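Conserved domain protein (Streptococcus pneumoniae, PDB 4IAJ) is of unknown function, a small DUF4649-family domain that packs helices against an antiparallel beta sheet and crystallises as an assembly of eight chains. Local coordinates at residues Gly39-Tyr51 and Tyr58-Met70. Residues are numbered along the deposited sequence; the frame is centred on the assembly and turned at random. Where two conformers were deposited one is given.
Sequences GVADYYPVQKLTY and YHGTYGDIFFYLM. With EDO (1,2-ethanediol), chain P.
Ala41 lays its CB over one face of the Tyr62 ring, offset toward the rim, in a CH-pi contact 4.3 Å from the ring centroid. Near the same ring, Asp42 OD1 approaches Tyr62 CD1 obliquely, the carboxylate turned 16° from the ring plane. Ethanediol, probably from the crystallisation liquor, sets C1 over the centre of the Tyr43 ring and hydrogen-bonds Thr61 OG1. The Tyr58 ring has Val46 CB, Thr61 O and Tyr68 CD1 at its edge, in its plane, while Tyr58 CD1 lies over the centre of the Tyr68 ring. Val46 CG2, anti to the carbonyl carbon and beside its own backbone N, lies against the Tyr62 backbone, 3.5 Å from Tyr62 N, and reaches Ile65 CD1 at 3.7 Å. Leu49 CD2 lies among Tyr58 CB (3.8 Å), Tyr68 CE2 and Leu69 CD2, and Leu49 CD1 meets Ile65 CG2; Ile9 of strand 7-12 packs on Ile65 as well.

Backbone bonds fix the approach. Val46 N donates to Gly60 O (3.0 Å) and Tyr62 N to Tyr44 O, forming the single Pro45-Thr61 bridge; Gly63 N to Asp42 O extends the pairing. A water joins Val46 O to Gly60 N.

The chain entering strand 46-51 is thus bonded to the loop leading into helix 65-71, on which Val46 and Leu49 pack. Within that loop the hydroxyl of the buried Tyr58 donates to Thr61 O (2.6 Å), which also accepts from Asp64 N: a polar group amid apolar neighbours finds a main-chain partner, and the loop is tied to itself.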
loop_
_atom_site.group_PDB
_atom_site.type_symbol
_atom_site.label_atom_id
_atom_site.label_comp_id
_atom_site.label_asym_id
_atom_site.label_seq_id
_atom_site.Cartn_x
_atom_site.Cartn_y
_atom_site.Cartn_z
ATOM N N GLY B 39 -3.409 8.400 3.531
ATOM C CA GLY B 39 -4.729 8.858 3.953
ATOM C C GLY B 39 -5.718 8.425 2.907
ATOM O O GLY B 39 -5.374 8.383 1.711
ATOM N N VAL B 40 -6.922 8.076 3.347
ATOM C CA VAL B 40 -7.998 7.628 2.466
ATOM C C VAL B 40 -8.241 8.619 1.347
ATOM O O VAL B 40 -8.404 8.250 0.199
ATOM C CB VAL B 40 -9.354 7.464 3.204
ATOM C CG1 VAL B 40 -10.465 7.073 2.225
ATOM C CG2 VAL B 40 -9.266 6.431 4.308
ATOM N N ALA B 41 -8.255 9.888 1.711
ATOM C CA ALA B 41 -8.685 10.951 0.788
ATOM C C ALA B 41 -7.574 11.572 -0.053
ATOM O O ALA B 41 -7.855 12.496 -0.814
ATOM C CB ALA B 41 -9.361 12.045 1.596
ATOM N N ASP B 42 -6.333 11.087 0.083
ATOM C CA ASP B 42 -5.147 11.772 -0.473
ATOM C C ASP B 42 -5.201 12.099 -1.953
ATOM O O ASP B 42 -4.603 13.077 -2.367
ATOM C CB ASP B 42 -3.860 10.966 -0.229
ATOM C CG ASP B 42 -3.402 11.028 1.219
ATOM O OD1 ASP B 42 -4.044 11.736 2.030
ATOM O OD2 ASP B 42 -2.423 10.344 1.538
ATOM N N TYR B 43 -5.862 11.283 -2.760
ATOM C CA TYR B 43 -5.914 11.588 -4.209
ATOM C C TYR B 43 -7.225 12.268 -4.605
ATOM O O TYR B 43 -7.556 12.354 -5.776
ATOM C CB TYR B 43 -5.724 10.320 -5.017
ATOM C CG TYR B 43 -4.301 9.868 -5.061
ATOM C CD1 TYR B 43 -3.778 9.013 -4.086
ATOM C CD2 TYR B 43 -3.476 10.300 -6.065
ATOM C CE1 TYR B 43 -2.455 8.607 -4.143
ATOM C CE2 TYR B 43 -2.168 9.893 -6.150
ATOM C CZ TYR B 43 -1.652 9.061 -5.188
ATOM O OH TYR B 43 -0.337 8.684 -5.304
ATOM N N TYR B 44 -7.994 12.749 -3.636
ATOM C CA TYR B 44 -9.283 13.304 -3.977
ATOM C C TYR B 44 -9.124 14.798 -4.191
ATOM O O TYR B 44 -8.385 15.455 -3.455
ATOM C CB TYR B 44 -10.294 13.028 -2.888
ATOM C CG TYR B 44 -10.848 11.613 -2.803
ATOM C CD1 TYR B 44 -11.056 10.829 -3.935
ATOM C CD2 TYR B 44 -11.273 11.111 -1.587
ATOM C CE1 TYR B 44 -11.611 9.563 -3.839
ATOM C CE2 TYR B 44 -11.846 9.853 -1.482
ATOM C CZ TYR B 44 -12.020 9.090 -2.606
ATOM O OH TYR B 44 -12.630 7.870 -2.524
ATOM N N PRO B 45 -9.832 15.346 -5.199
ATOM C CA PRO B 45 -9.796 16.797 -5.392
ATOM C C PRO B 45 -10.483 17.557 -4.264
ATOM O O PRO B 45 -11.525 17.124 -3.745
ATOM C CB PRO B 45 -10.564 16.998 -6.705
ATOM C CG PRO B 45 -11.495 15.823 -6.775
ATOM C CD PRO B 45 -10.773 14.684 -6.124
ATOM N N VAL B 46 -9.904 18.700 -3.903
ATOM C CA VAL B 46 -10.451 19.531 -2.831
ATOM C C VAL B 46 -11.406 20.558 -3.415
ATOM O O VAL B 46 -11.059 21.316 -4.315
ATOM C CB VAL B 46 -9.347 20.202 -1.998
ATOM C CG1 VAL B 46 -9.927 21.176 -0.982
ATOM C CG2 VAL B 46 -8.517 19.139 -1.280
ATOM N N GLN B 47 -12.622 20.548 -2.898
ATOM C CA GLN B 47 -13.637 21.476 -3.326
ATOM C C GLN B 47 -13.560 22.763 -2.532
ATOM O O GLN B 47 -13.794 23.827 -3.088
ATOM C CB GLN B 47 -15.007 20.845 -3.159
ATOM C CG GLN B 47 -16.067 21.508 -4.009
ATOM C CD GLN B 47 -17.435 21.344 -3.408
ATOM O OE1 GLN B 47 -17.663 21.718 -2.251
ATOM N NE2 GLN B 47 -18.356 20.766 -4.175
ATOM N N LYS B 48 -13.249 22.672 -1.233
ATOM C CA LYS B 48 -13.118 23.858 -0.373
ATOM C C LYS B 48 -12.068 23.656 0.726
ATOM O O LYS B 48 -12.099 22.653 1.416
ATOM C CB LYS B 48 -14.461 24.183 0.271
ATOM C CG LYS B 48 -14.451 25.375 1.208
ATOM C CD LYS B 48 -15.861 25.732 1.673
ATOM C CE LYS B 48 -16.294 24.870 2.848
ATOM N NZ LYS B 48 -17.679 25.180 3.292
ATOM N N LEU B 49 -11.148 24.609 0.867
ATOM C CA LEU B 49 -10.165 24.614 1.952
ATOM C C LEU B 49 -10.318 25.913 2.720
ATOM O O LEU B 49 -10.091 26.981 2.171
ATOM C CB LEU B 49 -8.750 24.482 1.409
ATOM C CG LEU B 49 -7.594 24.764 2.367
ATOM C CD1 LEU B 49 -7.562 23.748 3.509
ATOM C CD2 LEU B 49 -6.279 24.747 1.616
ATOM N N THR B 50 -10.685 25.810 3.995
ATOM C CA THR B 50 -11.001 26.974 4.818
ATOM C C THR B 50 -10.018 27.024 5.979
ATOM O O THR B 50 -9.938 26.083 6.784
ATOM C CB THR B 50 -12.452 26.921 5.344
ATOM O OG1 THR B 50 -13.373 26.833 4.244
ATOM C CG2 THR B 50 -12.788 28.151 6.135
ATOM N N TYR B 51 -9.272 28.119 6.048
ATOM C CA TYR B 51 -8.287 28.347 7.092
ATOM C C TYR B 51 -8.696 29.539 7.958
ATOM O O TYR B 51 -8.754 30.671 7.480
ATOM C CB TYR B 51 -6.916 28.590 6.474
ATOM C CG TYR B 51 -5.850 28.878 7.494
ATOM C CD1 TYR B 51 -5.328 27.858 8.281
ATOM C CD2 TYR B 51 -5.364 30.160 7.680
ATOM C CE1 TYR B 51 -4.345 28.113 9.222
ATOM C CE2 TYR B 51 -4.381 30.423 8.618
ATOM C CZ TYR B 51 -3.874 29.391 9.385
ATOM O OH TYR B 51 -2.898 29.626 10.316
ATOM N N TYR B 58 -7.578 27.270 -3.243
ATOM C CA TYR B 58 -6.699 26.103 -3.414
ATOM C C TYR B 58 -7.201 25.173 -4.513
ATOM O O TYR B 58 -8.388 24.872 -4.610
ATOM C CB TYR B 58 -6.549 25.345 -2.086
ATOM C CG TYR B 58 -5.777 24.058 -2.201
ATOM C CD1 TYR B 58 -4.401 24.059 -2.241
ATOM C CD2 TYR B 58 -6.429 22.835 -2.257
ATOM C CE1 TYR B 58 -3.688 22.879 -2.360
ATOM C CE2 TYR B 58 -5.726 21.652 -2.367
ATOM C CZ TYR B 58 -4.358 21.676 -2.413
ATOM O OH TYR B 58 -3.659 20.504 -2.517
ATOM N N HIS B 59 -6.282 24.737 -5.353
ATOM C CA HIS B 59 -6.607 23.852 -6.443
ATOM C C HIS B 59 -5.603 22.713 -6.357
ATOM O O HIS B 59 -4.396 22.893 -6.584
ATOM C CB HIS B 59 -6.522 24.582 -7.786
ATOM C CG HIS B 59 -7.118 25.959 -7.763
ATOM N ND1 HIS B 59 -8.477 26.185 -7.775
ATOM C CD2 HIS B 59 -6.536 27.178 -7.701
ATOM C CE1 HIS B 59 -8.709 27.484 -7.733
ATOM N NE2 HIS B 59 -7.548 28.111 -7.694
ATOM N N GLY B 60 -6.094 21.540 -5.990
ATOM C CA GLY B 60 -5.224 20.402 -5.845
ATOM C C GLY B 60 -5.912 19.317 -5.060
ATOM O O GLY B 60 -7.122 19.411 -4.763
ATOM N N THR B 61 -5.131 18.282 -4.766
ATOM C CA THR B 61 -5.594 17.113 -4.045
ATOM C C THR B 61 -5.516 17.342 -2.556
ATOM O O THR B 61 -4.813 18.248 -2.076
ATOM C CB THR B 61 -4.729 15.876 -4.340
ATOM O OG1 THR B 61 -3.370 16.162 -3.987
ATOM C CG2 THR B 61 -4.790 15.499 -5.792
ATOM N N TYR B 62 -6.234 16.495 -1.819
ATOM C CA TYR B 62 -6.203 16.529 -0.377
ATOM C C TYR B 62 -4.776 16.298 0.096
ATOM O O TYR B 62 -4.304 16.985 0.975
ATOM C CB TYR B 62 -7.130 15.458 0.202
ATOM C CG TYR B 62 -7.224 15.465 1.708
ATOM C CD1 TYR B 62 -6.217 14.883 2.489
ATOM C CD2 TYR B 62 -8.300 16.053 2.360
ATOM C CE1 TYR B 62 -6.282 14.901 3.864
ATOM C CE2 TYR B 62 -8.371 16.064 3.744
ATOM C CZ TYR B 62 -7.358 15.477 4.484
ATOM O OH TYR B 62 -7.421 15.499 5.857
ATOM N N GLY B 63 -4.098 15.334 -0.513
ATOM C CA GLY B 63 -2.738 14.968 -0.135
ATOM C C GLY B 63 -1.730 16.088 -0.236
ATOM O O GLY B 63 -0.784 16.105 0.510
ATOM N N ASP B 64 -1.951 17.036 -1.144
ATOM C CA ASP B 64 -1.020 18.162 -1.325
ATOM C C ASP B 64 -1.304 19.384 -0.447
ATOM O O ASP B 64 -0.568 20.384 -0.509
ATOM C CB ASP B 64 -1.032 18.609 -2.789
ATOM C CG ASP B 64 -0.229 17.708 -3.681
ATOM O OD1 ASP B 64 0.666 16.996 -3.179
ATOM O OD2 ASP B 64 -0.468 17.737 -4.903
ATOM N N ILE B 65 -2.348 19.327 0.371
ATOM C CA ILE B 65 -2.652 20.447 1.270
ATOM C C ILE B 65 -1.557 20.724 2.287
ATOM O O ILE B 65 -1.179 21.878 2.489
ATOM C CB ILE B 65 -3.973 20.263 2.031
ATOM C CG1 ILE B 65 -5.149 20.257 1.061
ATOM C CG2 ILE B 65 -4.160 21.416 3.024
ATOM C CD1 ILE B 65 -6.465 19.887 1.718
ATOM N N PHE B 66 -1.027 19.672 2.904
ATOM C CA PHE B 66 0.024 19.831 3.910
ATOM C C PHE B 66 1.192 20.672 3.389
ATOM O O PHE B 66 1.637 21.598 4.047
ATOM C CB PHE B 66 0.507 18.449 4.389
ATOM C CG PHE B 66 1.544 18.502 5.472
ATOM C CD1 PHE B 66 1.173 18.633 6.798
ATOM C CD2 PHE B 66 2.889 18.399 5.171
ATOM C CE1 PHE B 66 2.124 18.681 7.807
ATOM C CE2 PHE B 66 3.842 18.443 6.171
ATOM C CZ PHE B 66 3.460 18.584 7.494
ATOM N N PHE B 67 1.677 20.359 2.196
ATOM C CA PHE B 67 2.816 21.086 1.634
ATOM C C PHE B 67 2.436 22.497 1.197
ATOM O O PHE B 67 3.187 23.435 1.435
ATOM C CB PHE B 67 3.408 20.284 0.477
ATOM C CG PHE B 67 3.927 18.949 0.915
ATOM C CD1 PHE B 67 5.141 18.856 1.580
ATOM C CD2 PHE B 67 3.156 17.796 0.760
ATOM C CE1 PHE B 67 5.619 17.634 2.020
ATOM C CE2 PHE B 67 3.629 16.564 1.206
ATOM C CZ PHE B 67 4.860 16.489 1.844
ATOM N N TYR B 68 1.278 22.638 0.559
ATOM C CA TYR B 68 0.743 23.959 0.201
ATOM C C TYR B 68 0.722 24.913 1.389
ATOM O O TYR B 68 1.248 26.019 1.299
ATOM C CB TYR B 68 -0.665 23.818 -0.389
ATOM C CG TYR B 68 -1.414 25.126 -0.623
ATOM C CD1 TYR B 68 -1.211 25.890 -1.783
ATOM C CD2 TYR B 68 -2.357 25.566 0.296
ATOM C CE1 TYR B 68 -1.924 27.067 -1.998
ATOM C CE2 TYR B 68 -3.072 26.729 0.091
ATOM C CZ TYR B 68 -2.857 27.479 -1.045
ATOM O OH TYR B 68 -3.591 28.628 -1.194
ATOM N N LEU B 69 0.104 24.493 2.490
ATOM C CA LEU B 69 -0.039 25.346 3.664
ATOM C C LEU B 69 1.311 25.735 4.240
ATOM O O LEU B 69 1.497 26.868 4.664
ATOM C CB LEU B 69 -0.888 24.664 4.745
ATOM C CG LEU B 69 -2.385 24.588 4.461
ATOM C CD1 LEU B 69 -3.122 23.910 5.610
ATOM C CD2 LEU B 69 -2.970 25.973 4.205
HETATM N N MSE B 70 2.252 24.799 4.225
HETATM C CA MSE B 70 3.574 25.025 4.799
HETATM C C MSE B 70 4.339 26.088 4.072
HETATM O O MSE B 70 5.209 26.714 4.652
HETATM C CB MSE B 70 4.421 23.765 4.697
HETATM C CG MSE B 70 4.702 23.185 6.064
HETATM SE SE MSE B 70 5.810 21.587 5.796
HETATM C CE MSE B 70 6.465 21.672 3.947
HETATM C C1 EDO P . -1.687 12.544 -3.778
HETATM O O1 EDO P . -1.718 13.977 -3.790
HETATM C C2 EDO P . -0.794 11.974 -2.675
HETATM O O2 EDO P . -0.411 12.951 -1.693
HETATM O O HOH W 1 -8.904 21.383 -6.229
#